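Long-range contact in possible glutathione S-transferase (Rhodopseudomonas palustris, PDB 3M8N), which probably acts as a glutathione S-transferase, conjugating the thiol of glutathione to electrophilic substrates: residues Q54-E59 and N70-Y75. Numbering follows the deposited sequence.
Sequences QVPLLE and NAILWY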
loop_
_atom_site.group_PDB
_atom_site.type_symbol
_atom_site.label_atom_id
_atom_site.label_comp_id
_atom_site.label_asym_id
_atom_site.label_seq_id
_atom_site.Cartn_x
_atom_site.Cartn_y
_atom_site.Cartn_z
ATOM N N GLN A 54 -15.332 1.862 -3.158
ATOM C CA GLN A 54 -14.368 2.167 -2.111
ATOM C C GLN A 54 -14.743 3.402 -1.253
ATOM O O GLN A 54 -15.033 4.458 -1.759
ATOM C CB GLN A 54 -13.004 2.363 -2.754
ATOM C CG GLN A 54 -12.502 1.195 -3.550
ATOM C CD GLN A 54 -11.023 0.930 -3.330
ATOM O OE1 GLN A 54 -10.618 0.399 -2.265
ATOM N NE2 GLN A 54 -10.202 1.252 -4.335
ATOM N N VAL A 55 -14.726 3.220 0.051
ATOM C CA VAL A 55 -14.791 4.279 1.061
ATOM C C VAL A 55 -13.503 4.124 1.932
ATOM O O VAL A 55 -13.209 3.021 2.328
ATOM C CB VAL A 55 -16.097 4.061 1.890
ATOM C CG1 VAL A 55 -16.297 5.080 2.909
ATOM C CG2 VAL A 55 -17.282 4.069 0.965
ATOM N N PRO A 56 -12.728 5.210 2.224
ATOM C CA PRO A 56 -12.975 6.611 1.960
ATOM C C PRO A 56 -12.711 7.005 0.499
ATOM O O PRO A 56 -12.006 6.302 -0.216
ATOM C CB PRO A 56 -12.018 7.310 2.926
ATOM C CG PRO A 56 -10.817 6.401 2.973
ATOM C CD PRO A 56 -11.398 5.014 2.847
ATOM N N LEU A 57 -13.317 8.111 0.086
ATOM C CA LEU A 57 -13.086 8.716 -1.196
ATOM C C LEU A 57 -12.951 10.185 -0.977
ATOM O O LEU A 57 -13.760 10.789 -0.287
ATOM C CB LEU A 57 -14.272 8.459 -2.097
ATOM C CG LEU A 57 -14.113 8.423 -3.613
ATOM C CD1 LEU A 57 -13.161 7.347 -4.047
ATOM C CD2 LEU A 57 -15.473 8.134 -4.171
ATOM N N LEU A 58 -11.902 10.761 -1.556
ATOM C CA LEU A 58 -11.676 12.180 -1.473
ATOM C C LEU A 58 -11.937 12.851 -2.797
ATOM O O LEU A 58 -11.204 12.657 -3.716
ATOM C CB LEU A 58 -10.224 12.459 -1.093
ATOM C CG LEU A 58 -9.808 13.877 -0.778
ATOM C CD1 LEU A 58 -10.448 14.206 0.478
ATOM C CD2 LEU A 58 -8.288 14.004 -0.681
ATOM N N GLU A 59 -12.983 13.669 -2.871
ATOM C CA GLU A 59 -13.178 14.575 -4.026
ATOM C C GLU A 59 -12.219 15.711 -4.008
ATOM O O GLU A 59 -12.279 16.574 -3.115
ATOM C CB GLU A 59 -14.511 15.298 -3.948
ATOM C CG GLU A 59 -15.672 14.638 -4.583
ATOM C CD GLU A 59 -16.722 15.621 -5.100
ATOM O OE1 GLU A 59 -16.363 16.467 -5.966
ATOM O OE2 GLU A 59 -17.905 15.495 -4.659
ATOM N N ASN A 70 -4.444 5.275 1.887
ATOM C CA ASN A 70 -3.021 5.610 2.014
ATOM C C ASN A 70 -2.527 6.531 0.940
ATOM O O ASN A 70 -1.584 7.283 1.167
ATOM C CB ASN A 70 -2.142 4.359 2.061
ATOM C CG ASN A 70 -2.213 3.615 3.386
ATOM O OD1 ASN A 70 -3.001 3.872 4.257
ATOM N ND2 ASN A 70 -1.385 2.688 3.506
ATOM N N ALA A 71 -3.162 6.466 -0.238
ATOM C CA ALA A 71 -2.970 7.465 -1.298
ATOM C C ALA A 71 -3.587 8.830 -0.950
ATOM O O ALA A 71 -3.030 9.853 -1.272
ATOM C CB ALA A 71 -3.545 6.959 -2.651
ATOM N N ILE A 72 -4.747 8.823 -0.338
ATOM C CA ILE A 72 -5.370 10.016 0.199
ATOM C C ILE A 72 -4.422 10.666 1.195
ATOM O O ILE A 72 -4.174 11.837 1.100
ATOM C CB ILE A 72 -6.808 9.733 0.770
ATOM C CG1 ILE A 72 -7.751 9.261 -0.326
ATOM C CG2 ILE A 72 -7.384 10.915 1.529
ATOM C CD1 ILE A 72 -9.061 8.436 0.154
ATOM N N LEU A 73 -3.822 9.903 2.092
ATOM C CA LEU A 73 -2.957 10.445 3.105
ATOM C C LEU A 73 -1.810 11.138 2.460
ATOM O O LEU A 73 -1.527 12.232 2.842
ATOM C CB LEU A 73 -2.434 9.376 4.115
ATOM C CG LEU A 73 -3.408 8.733 5.147
ATOM C CD1 LEU A 73 -2.705 7.768 6.096
ATOM C CD2 LEU A 73 -4.088 9.744 5.913
ATOM N N TRP A 74 -1.157 10.490 1.501
ATOM C CA TRP A 74 -0.048 11.092 0.799
ATOM C C TRP A 74 -0.415 12.434 0.131
ATOM O O TRP A 74 0.334 13.399 0.237
ATOM C CB TRP A 74 0.524 10.114 -0.220
ATOM C CG TRP A 74 1.711 10.686 -0.929
ATOM C CD1 TRP A 74 3.027 10.526 -0.589
ATOM C CD2 TRP A 74 1.701 11.519 -2.096
ATOM N NE1 TRP A 74 3.823 11.187 -1.458
ATOM C CE2 TRP A 74 3.047 11.807 -2.406
ATOM C CE3 TRP A 74 0.677 12.010 -2.952
ATOM C CZ2 TRP A 74 3.419 12.642 -3.547
ATOM C CZ3 TRP A 74 1.030 12.831 -4.077
ATOM C CH2 TRP A 74 2.405 13.144 -4.347
ATOM N N TYR A 75 -1.552 12.445 -0.546
ATOM C CA TYR A 75 -2.039 13.580 -1.220
ATOM C C TYR A 75 -2.218 14.769 -0.273
ATOM O O TYR A 75 -1.910 15.891 -0.592
ATOM C CB TYR A 75 -3.358 13.263 -1.921
ATOM C CG TYR A 75 -3.904 14.475 -2.682
ATOM C CD1 TYR A 75 -3.285 14.953 -3.855
ATOM C CD2 TYR A 75 -4.973 15.192 -2.207
ATOM C CE1 TYR A 75 -3.767 16.064 -4.549
ATOM C CE2 TYR A 75 -5.419 16.332 -2.890
ATOM C CZ TYR A 75 -4.825 16.725 -4.066
ATOM O OH TYR A 75 -5.254 17.815 -4.731
#
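In the thioredoxin-like domain of this member of the glutathione S-transferase superfamily, the cis-proline Pro-56 and the strand it leads into, 57-59, pack through Pro-56 and Leu-58 against Ile-72 and Tyr-75 of helix 69-77. The side chains meet carbon to carbon, and the one polar atom touched is the Pro-56 carbonyl O. Ile-72 projects toward the strand and divides its two branches. CG1, set beside the backbone N (chi1 -63°), carries CD1 to the residue just ahead of the strand, where it lies 3.9 Å from CG of Pro-56 and 3.7 Å from the Pro-56 carbonyl O. The other branch, CG2, meets CD2 of Leu-58 at 3.9 Å, while Leu-58 CB lies about equally far from CG1 and CG2 of Ile-72. Leu-58 extends with CG anti to its own backbone N (chi1 -172°), and this brings the same CD2 methyl on to Tyr-75, 3.8 Å from ring atom CD2, the two side chains crossing at about a right angle. One methyl thus touches successive turns of the helix. Cis-proline loops of this kind border the glutathione site in relatives. The axes of strand 57-59 and helical segment 70-75 approach to 9.2 Å, their N-to-C directions 37° apart. Leu-58 also pairs through its backbone with Leu-66 of strand 65-67, Val-18 of helix 13-24 adjoins Ile-72, and Arg-87 of the second subunit makes a cation-pi contact with Tyr-75.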